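Local coordinates for protein putative NADH dehydrogenase/NAD(P)H nitroreductase (Bacteroides thetaiotaomicron VPI-5482, PDB 3KWK) that binds flavin mononucleotide and is probably an FMN-dependent oxidoreductase of the nitroreductase family, at residues Lys28-Glu33 and Ile150-Pro155; Trp54-Val59 and Ile85-Asp90; Ala119-Ala124 and Pro146-Pro151. All coordinates share one frame; numbering follows the deposited sequence.

Interaction 1: Lys28-Glu33 and Ile150-Pro155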
# COMPACT_ATOMS: atom_id res chain seq x y z
N LYS A 28 -7.26 26.31 -5.02
CA LYS A 28 -8.40 26.30 -4.14
C LYS A 28 -8.18 25.35 -3.02
O LYS A 28 -7.48 24.36 -3.16
CB LYS A 28 -9.70 26.01 -4.86
CG LYS A 28 -9.76 24.72 -5.47
CD LYS A 28 -11.19 24.46 -6.05
CE LYS A 28 -12.28 24.66 -5.01
NZ LYS A 28 -13.56 23.98 -5.36
N GLY A 29 -8.72 25.67 -1.85
CA GLY A 29 -8.49 24.86 -0.72
C GLY A 29 -9.22 23.54 -0.75
O GLY A 29 -10.16 23.34 -1.53
N VAL A 30 -8.84 22.71 0.19
CA VAL A 30 -9.42 21.41 0.40
C VAL A 30 -10.11 21.43 1.77
O VAL A 30 -9.54 21.86 2.78
CB VAL A 30 -8.40 20.27 0.28
CG1 VAL A 30 -9.06 18.91 0.66
CG2 VAL A 30 -7.74 20.25 -1.14
N GLU A 31 -11.36 20.95 1.77
CA GLU A 31 -12.18 20.83 2.96
C GLU A 31 -11.47 20.06 4.08
O GLU A 31 -10.88 19.00 3.85
CB GLU A 31 -13.50 20.10 2.59
CG GLU A 31 -14.44 20.88 1.63
CD GLU A 31 -14.20 20.65 0.13
OE1 GLU A 31 -13.10 20.21 -0.25
OE2 GLU A 31 -15.12 20.97 -0.69
N LYS A 32 -11.55 20.60 5.30
CA LYS A 32 -10.93 19.97 6.46
C LYS A 32 -11.40 18.53 6.64
O LYS A 32 -10.60 17.66 6.96
CB LYS A 32 -11.22 20.76 7.73
CG LYS A 32 -10.62 20.19 8.95
CD LYS A 32 -10.85 21.16 10.12
CE LYS A 32 -10.41 20.59 11.47
NZ LYS A 32 -10.94 19.21 11.74
N GLU A 33 -12.67 18.27 6.40
CA GLU A 33 -13.27 16.93 6.59
C GLU A 33 -12.58 15.92 5.64
O GLU A 33 -12.31 14.77 6.01
CB GLU A 33 -14.76 17.03 6.26
CG GLU A 33 -15.56 15.75 6.48
CD GLU A 33 -17.03 15.85 5.94
OE1 GLU A 33 -17.38 16.73 5.10
OE2 GLU A 33 -17.82 14.99 6.36
N ILE A 150 3.25 13.60 0.02
CA ILE A 150 2.08 13.52 -0.85
C ILE A 150 1.39 14.89 -0.98
O ILE A 150 0.54 15.25 -0.13
CB ILE A 150 1.06 12.47 -0.30
CG1 ILE A 150 1.71 11.11 -0.07
CG2 ILE A 150 -0.18 12.32 -1.24
CD1 ILE A 150 0.76 10.08 0.55
N PRO A 151 1.78 15.67 -1.99
CA PRO A 151 0.96 16.85 -2.32
C PRO A 151 -0.44 16.41 -2.76
O PRO A 151 -0.61 15.31 -3.32
CB PRO A 151 1.71 17.50 -3.47
CG PRO A 151 3.00 16.73 -3.61
CD PRO A 151 2.76 15.38 -3.04
N PHE A 152 -1.43 17.24 -2.50
CA PHE A 152 -2.75 16.96 -2.99
C PHE A 152 -3.54 18.23 -3.17
O PHE A 152 -3.14 19.31 -2.68
CB PHE A 152 -3.47 16.00 -2.04
CG PHE A 152 -3.71 16.57 -0.64
CD1 PHE A 152 -2.73 16.49 0.34
CD2 PHE A 152 -4.94 17.12 -0.31
CE1 PHE A 152 -2.97 17.01 1.58
CE2 PHE A 152 -5.18 17.62 0.93
CZ PHE A 152 -4.19 17.57 1.89
N GLY A 153 -4.64 18.10 -3.91
CA GLY A 153 -5.52 19.21 -4.23
C GLY A 153 -6.62 18.77 -5.16
O GLY A 153 -6.68 17.58 -5.58
N TYR A 154 -7.45 19.72 -5.60
CA TYR A 154 -8.38 19.42 -6.66
C TYR A 154 -7.58 19.37 -7.98
O TYR A 154 -6.84 20.32 -8.27
CB TYR A 154 -9.49 20.47 -6.73
CG TYR A 154 -10.49 20.21 -5.63
CD1 TYR A 154 -11.40 19.20 -5.77
CD2 TYR A 154 -10.46 20.90 -4.40
CE1 TYR A 154 -12.33 18.91 -4.75
CE2 TYR A 154 -11.36 20.61 -3.39
CZ TYR A 154 -12.30 19.63 -3.57
OH TYR A 154 -13.21 19.29 -2.60
N PRO A 155 -7.74 18.32 -8.80
CA PRO A 155 -6.94 18.27 -10.05
C PRO A 155 -7.19 19.51 -10.93
O PRO A 155 -8.33 20.00 -11.03
CB PRO A 155 -7.49 17.04 -10.76
CG PRO A 155 -7.95 16.14 -9.62
CD PRO A 155 -8.53 17.11 -8.57
O HOH W 1 -6.52 22.40 -4.87

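Interaction 2: Trp54-Val59 and Ile85-Asp90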
# COMPACT_ATOMS: atom_id res chain seq x y z
N TRP A 54 3.33 4.42 11.93
CA TRP A 54 3.15 5.64 11.13
C TRP A 54 3.00 6.91 11.94
O TRP A 54 2.45 6.91 13.04
CB TRP A 54 1.98 5.49 10.18
CG TRP A 54 0.81 4.82 10.79
CD1 TRP A 54 0.04 5.28 11.79
CD2 TRP A 54 0.34 3.50 10.50
NE1 TRP A 54 -0.93 4.38 12.13
CE2 TRP A 54 -0.73 3.24 11.37
CE3 TRP A 54 0.75 2.50 9.61
CZ2 TRP A 54 -1.47 2.05 11.31
CZ3 TRP A 54 0.03 1.33 9.57
CH2 TRP A 54 -1.03 1.10 10.44
N GLU A 55 3.52 7.99 11.37
CA GLU A 55 3.37 9.35 11.84
C GLU A 55 3.11 10.22 10.62
O GLU A 55 3.83 10.08 9.61
CB GLU A 55 4.66 9.81 12.58
CG GLU A 55 5.04 8.97 13.82
CD GLU A 55 4.13 9.16 15.04
OE1 GLU A 55 3.34 10.13 15.12
OE2 GLU A 55 4.21 8.28 15.93
N PHE A 56 2.11 11.12 10.69
CA PHE A 56 1.78 11.94 9.54
C PHE A 56 2.00 13.41 9.86
O PHE A 56 1.53 13.90 10.89
CB PHE A 56 0.31 11.74 9.15
CG PHE A 56 -0.03 10.29 8.92
CD1 PHE A 56 0.22 9.70 7.69
CD2 PHE A 56 -0.53 9.51 9.95
CE1 PHE A 56 -0.06 8.36 7.47
CE2 PHE A 56 -0.78 8.17 9.75
CZ PHE A 56 -0.56 7.60 8.52
N VAL A 57 2.69 14.11 8.97
CA VAL A 57 2.85 15.57 9.12
C VAL A 57 2.00 16.19 8.02
O VAL A 57 2.25 15.99 6.85
CB VAL A 57 4.30 16.05 9.06
CG1 VAL A 57 4.45 17.56 9.32
CG2 VAL A 57 5.20 15.26 10.03
N VAL A 58 1.01 16.97 8.43
CA VAL A 58 0.16 17.71 7.51
C VAL A 58 0.78 19.08 7.36
O VAL A 58 0.87 19.80 8.33
CB VAL A 58 -1.28 17.86 8.07
CG1 VAL A 58 -2.11 18.71 7.07
CG2 VAL A 58 -1.86 16.45 8.37
N VAL A 59 1.24 19.40 6.16
CA VAL A 59 1.96 20.65 5.93
C VAL A 59 1.05 21.61 5.14
O VAL A 59 0.67 21.31 4.00
CB VAL A 59 3.29 20.46 5.18
CG1 VAL A 59 3.98 21.82 4.94
CG2 VAL A 59 4.26 19.51 5.97
N ILE A 85 0.63 15.79 2.75
CA ILE A 85 0.79 14.89 3.90
C ILE A 85 2.12 14.19 3.74
O ILE A 85 2.39 13.59 2.68
CB ILE A 85 -0.34 13.85 3.98
CG1 ILE A 85 -1.67 14.58 4.26
CG2 ILE A 85 -0.06 12.80 5.10
CD1 ILE A 85 -2.90 13.68 4.15
N ILE A 86 2.95 14.27 4.78
CA ILE A 86 4.22 13.58 4.82
C ILE A 86 4.03 12.31 5.61
O ILE A 86 3.70 12.36 6.80
CB ILE A 86 5.33 14.45 5.40
CG1 ILE A 86 5.36 15.80 4.67
CG2 ILE A 86 6.69 13.71 5.29
CD1 ILE A 86 6.62 16.60 4.97
N VAL A 87 4.17 11.16 4.96
CA VAL A 87 4.00 9.86 5.61
C VAL A 87 5.34 9.41 6.15
O VAL A 87 6.30 9.24 5.36
CB VAL A 87 3.41 8.77 4.67
CG1 VAL A 87 3.28 7.43 5.41
CG2 VAL A 87 2.07 9.26 4.00
N CYS A 88 5.44 9.23 7.45
CA CYS A 88 6.68 8.86 8.11
C CYS A 88 6.47 7.61 8.91
O CYS A 88 5.36 7.27 9.27
CB CYS A 88 7.15 9.94 9.09
SG CYS A 88 7.26 11.59 8.39
N GLY A 89 7.58 6.97 9.27
CA GLY A 89 7.55 5.76 10.10
C GLY A 89 8.47 5.87 11.29
O GLY A 89 9.58 6.38 11.17
N ASP A 90 8.02 5.39 12.45
CA ASP A 90 8.90 5.36 13.62
C ASP A 90 9.78 4.11 13.57
O ASP A 90 9.34 3.01 13.95
CB ASP A 90 8.08 5.43 14.90
CG ASP A 90 8.95 5.55 16.14
OD1 ASP A 90 10.18 5.39 16.02
OD2 ASP A 90 8.38 5.89 17.22
O HOH W 2 6.24 7.41 17.50

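Interaction 3: Ala119-Ala124 and Pro146-Pro151. With FMN (flavin mononucleotide), chain B.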
# COMPACT_ATOMS: atom_id res chain seq x y z
N ALA A 119 -3.78 13.37 -5.92
CA ALA A 119 -2.58 13.32 -5.10
C ALA A 119 -1.49 12.58 -5.85
O ALA A 119 -1.79 11.90 -6.84
CB ALA A 119 -2.92 12.63 -3.79
N VAL A 120 -0.25 12.69 -5.36
CA VAL A 120 0.85 11.91 -5.94
C VAL A 120 1.85 11.56 -4.82
O VAL A 120 2.20 12.42 -3.99
CB VAL A 120 1.55 12.71 -7.08
CG1 VAL A 120 2.06 14.13 -6.62
CG2 VAL A 120 2.70 11.90 -7.74
N TRP A 121 2.30 10.31 -4.85
CA TRP A 121 3.40 9.86 -4.00
C TRP A 121 4.69 10.39 -4.56
O TRP A 121 5.05 10.06 -5.69
CB TRP A 121 3.37 8.33 -4.02
CG TRP A 121 4.45 7.57 -3.27
CD1 TRP A 121 5.76 7.87 -3.13
CD2 TRP A 121 4.25 6.30 -2.66
NE1 TRP A 121 6.39 6.88 -2.38
CE2 TRP A 121 5.48 5.91 -2.07
CE3 TRP A 121 3.13 5.48 -2.51
CZ2 TRP A 121 5.65 4.70 -1.44
CZ3 TRP A 121 3.28 4.27 -1.86
CH2 TRP A 121 4.53 3.91 -1.30
N THR A 122 5.39 11.22 -3.81
CA THR A 122 6.75 11.63 -4.17
C THR A 122 7.73 11.05 -3.14
O THR A 122 7.55 11.23 -1.94
CB THR A 122 6.89 13.15 -4.38
OG1 THR A 122 6.99 13.84 -3.13
CG2 THR A 122 5.67 13.75 -5.20
N ALA A 123 8.75 10.35 -3.64
CA ALA A 123 9.65 9.63 -2.74
C ALA A 123 10.47 10.58 -1.91
O ALA A 123 11.03 11.53 -2.44
CB ALA A 123 10.62 8.72 -3.55
N ALA A 124 10.58 10.28 -0.61
CA ALA A 124 11.65 10.81 0.23
C ALA A 124 12.62 9.62 0.38
O ALA A 124 13.55 9.47 -0.44
CB ALA A 124 11.08 11.38 1.60
N PRO A 146 11.03 9.72 6.98
CA PRO A 146 9.96 10.04 6.02
C PRO A 146 9.95 9.10 4.81
O PRO A 146 10.98 8.97 4.16
CB PRO A 146 10.30 11.49 5.59
CG PRO A 146 11.75 11.61 5.77
CD PRO A 146 12.14 10.68 6.90
N LEU A 147 8.82 8.44 4.56
CA LEU A 147 8.66 7.61 3.40
C LEU A 147 8.41 8.45 2.16
O LEU A 147 9.11 8.31 1.18
CB LEU A 147 7.53 6.59 3.56
CG LEU A 147 7.25 5.76 2.32
CD1 LEU A 147 8.40 4.83 2.07
CD2 LEU A 147 5.93 4.95 2.49
N CYS A 148 7.43 9.34 2.21
CA CYS A 148 7.02 10.05 1.02
C CYS A 148 6.30 11.34 1.42
O CYS A 148 5.75 11.46 2.55
CB CYS A 148 6.16 9.14 0.11
SG CYS A 148 4.62 8.59 0.89
N VAL A 149 6.31 12.26 0.46
CA VAL A 149 5.62 13.51 0.55
C VAL A 149 4.48 13.43 -0.46
O VAL A 149 4.70 13.19 -1.66
CB VAL A 149 6.54 14.71 0.22
CG1 VAL A 149 5.73 15.99 0.27
CG2 VAL A 149 7.74 14.80 1.21
N ILE A 150 3.25 13.60 0.02
CA ILE A 150 2.08 13.52 -0.85
C ILE A 150 1.39 14.89 -0.98
O ILE A 150 0.54 15.25 -0.13
CB ILE A 150 1.06 12.47 -0.30
CG1 ILE A 150 1.71 11.11 -0.07
CG2 ILE A 150 -0.18 12.32 -1.24
CD1 ILE A 150 0.76 10.08 0.55
N PRO A 151 1.78 15.67 -1.99
CA PRO A 151 0.96 16.85 -2.32
C PRO A 151 -0.44 16.41 -2.76
O PRO A 151 -0.61 15.31 -3.32
CB PRO A 151 1.71 17.50 -3.47
CG PRO A 151 3.00 16.73 -3.61
CD PRO A 151 2.76 15.38 -3.04
N1 FMN B . 5.91 10.75 -8.74
C2 FMN B . 6.54 11.96 -8.71
O2 FMN B . 6.06 12.90 -9.37
N3 FMN B . 7.69 12.14 -7.96
C4 FMN B . 8.27 11.13 -7.23
O4 FMN B . 9.32 11.35 -6.55
C4A FMN B . 7.63 9.89 -7.26
N5 FMN B . 8.16 8.81 -6.57
C5A FMN B . 7.44 7.65 -6.44
C6 FMN B . 7.93 6.64 -5.60
C7 FMN B . 7.17 5.49 -5.43
C7M FMN B . 7.65 4.35 -4.51
C8 FMN B . 5.96 5.32 -6.08
C8M FMN B . 5.19 4.04 -5.85
C9 FMN B . 5.49 6.31 -6.92
C9A FMN B . 6.23 7.49 -7.11
N10 FMN B . 5.80 8.50 -7.98
C10 FMN B . 6.45 9.70 -8.00
C1' FMN B . 4.53 8.33 -8.73
C2' FMN B . 4.73 7.42 -9.94
O2' FMN B . 5.48 8.09 -10.96
C3' FMN B . 3.38 6.89 -10.47
O3' FMN B . 2.76 6.05 -9.49
C4' FMN B . 3.55 6.05 -11.77
O4' FMN B . 3.98 6.92 -12.83
C5' FMN B . 2.27 5.31 -12.17
O5' FMN B . 1.29 6.32 -12.40
P FMN B . -0.11 6.33 -11.57
O1P FMN B . 0.21 6.58 -10.08
O2P FMN B . -0.82 7.52 -12.25
O3P FMN B . -0.83 5.01 -11.76
O HOH W 3 8.99 6.55 -1.16

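Interaction 1: Lys28-Glu33 and Ile150-Pro155
Lys28-Glu31 and Phe152-Tyr154 run at 105° to one another, and their backbones stay apart, with Val30 CA and Gly153 CA 6.4 Å from each other, so side chains and one water make the join. Tyr154 carries most of it, its long side chain meeting all four residues from Lys28 to Glu31. Its hydroxyl donates a short 2.5 Å hydrogen bond from OH to OE1 of Glu31, entering on the syn side of a carboxylate whose plane is steeply inclined to the ring. The same OH has a second hydrogen-bond partner in Lys34 NZ, and the nearby amine may polarise the hydroxyl toward Glu31. Lys28 crosses the ring from above. Its chain bends at chi3 (-53°) and carries NZ over the face of Tyr154, 4.7 Å from the ring centroid and 20° off the normal, a cation-pi contact that suits a long, flexible, positively charged side chain near solvent. Gly29 O lies at the edge of the same ring, 3.5 Å from Tyr154 CE2. Backbone polarity is met by a water that donates to Lys28 O at 2.8 Å and accepts from Tyr154 N, bridging two backbone segments that are too far apart to bond directly. Deeper in, Val30 fills the angle between the segments. Its CG2 rests 3.9 Å from Gly153 CA, where glycine presents only backbone, and its CG1 meets the edge of the Phe152 ring at CE2, 4.1 Å away. Phe152 is buried and also packs on Ile35 and Met38 of the helix. Glu31 occupies the N-cap position of helix 32-43. The contact therefore ties the start of that helix to the far end of strand 144-153, a helix-on-sheet junction of the nitroreductase fold that lies well away from the flavin.

Interaction 2: Trp54-Val59 and Ile85-Asp90
Glu55 OE2 is gripped by two groups: a water that donates to it at 2.7 Å and Lys169 of the second subunit, which forms a salt bridge. That water also donates to Asp90 OD2, 2.6 Å away, and so links two carboxylates across the strands; the lysine probably offsets some of their mutual repulsion. OE1 of Glu55 is taken by His171 of the second subunit. The backbones form an antiparallel pair in the central sheet of the nitroreductase fold. Glu55 with Cys88 and Val57 with Ile86 are the hydrogen-bonded pairs, and the straightest link is Ile86 N to Val57 O, 2.8 Å with an N-H...O angle of 174°. The return bond, Val57 N to Ile86 O, lies in the carbonyl plane, whereas Glu55 N meets Cys88 O from well above its plane. Between the bonded pairs, Trp54 CA and Phe56 CA make CA-H...O contacts to Cys88 O and Ile86 O. Side chains alternate between the faces. Phe56 points the same way as Val87 and lies alongside it, with CE1 4.0 Å from Val87 CG1, while CD1 touches CG2 of Ile85. A flat ring beside branched aliphatics fills this side, and Leu39 and Met43 of helix 32-43 pack against Phe56. Trp54, further along that face, packs on Ser47, an FMN-binding residue whose ligand is not the one bound to this chain. Val57 and Ile86 share the other face with Glu55 and Cys88, so beta-branched residues lead on to a polar end. Strand 54-59 is outermost within its chain, but Phe56-Val58 pair in parallel with a strand of the second subunit and the sheet runs on across the dimer. Near the end of the pairing, Ile86 CD1, with chi2 extended at -167°, comes to rest 3.9 Å from Val59 CG2.

Interaction 3: Ala119-Ala124 and Pro146-Pro151
Thr122 and Val149 make the tightest part of this contact. Val149 O accepts two bonds, from Thr122 N at 3.0 Å and from Thr122 OG1 at 2.8 Å, and the donors come from opposite faces of the carbonyl plane. The hydroxyl can do this because OG1 sits between the backbone N and the carbonyl carbon (chi1 80°). Val149 N returns a bond to Thr122 O. Alongside, the Trp121 indole is sandwiched: Cys148 SG stands 4.0 Å from the centroid of its five-membered ring, almost on the normal, and the flavin methyl C7M lies 3.3 Å above the plane on the opposite face. A cysteine is slim enough for both CB and SG to lie against the ring, CB 3.4 Å from Trp121 NE1 in a CH-pi contact.

The Ala119-Pro151 end is looser. The bond from Val120 N to Pro151 O is weak at 3.3 Å, and Pro151 has no N-H to return one; its CD lies against Val120 O instead. At the other end, by the classic beta bulge of Leu147 and Cys148 opposite Val87, a water joins Trp121 NE1 to Leu147 O, yet Ala124 N still bonds that oxygen. The same strand lines the flavin pocket: Ala123 N donates to FMN O4 at 3.1 Å, a bond that would draw electron density toward O4 and probably eases reduction of the ring.

Overall arrangement
All three contacts involve one antiparallel sheet. Interactions 1 and 3 share Ile150 and Pro151 on strand 144-153, and interaction 2 lies on the next strand, 83-90, joined to it through the probable hydrogen bond of Ile150 N with Ile85 O. Interaction 1 is the partly exposed one, relying on charge, a tyrosine and a water where a helix begins. Interactions 2 and 3 are buried and built on backbone pairing, yet they serve different sheet edges: 54-59 extends the sheet into the second subunit, while 119-124 holds the flavin and also touches that subunit. Polar side chains serve solvent and the partner subunit, whereas in interaction 3 a backbone N-H meets the flavin.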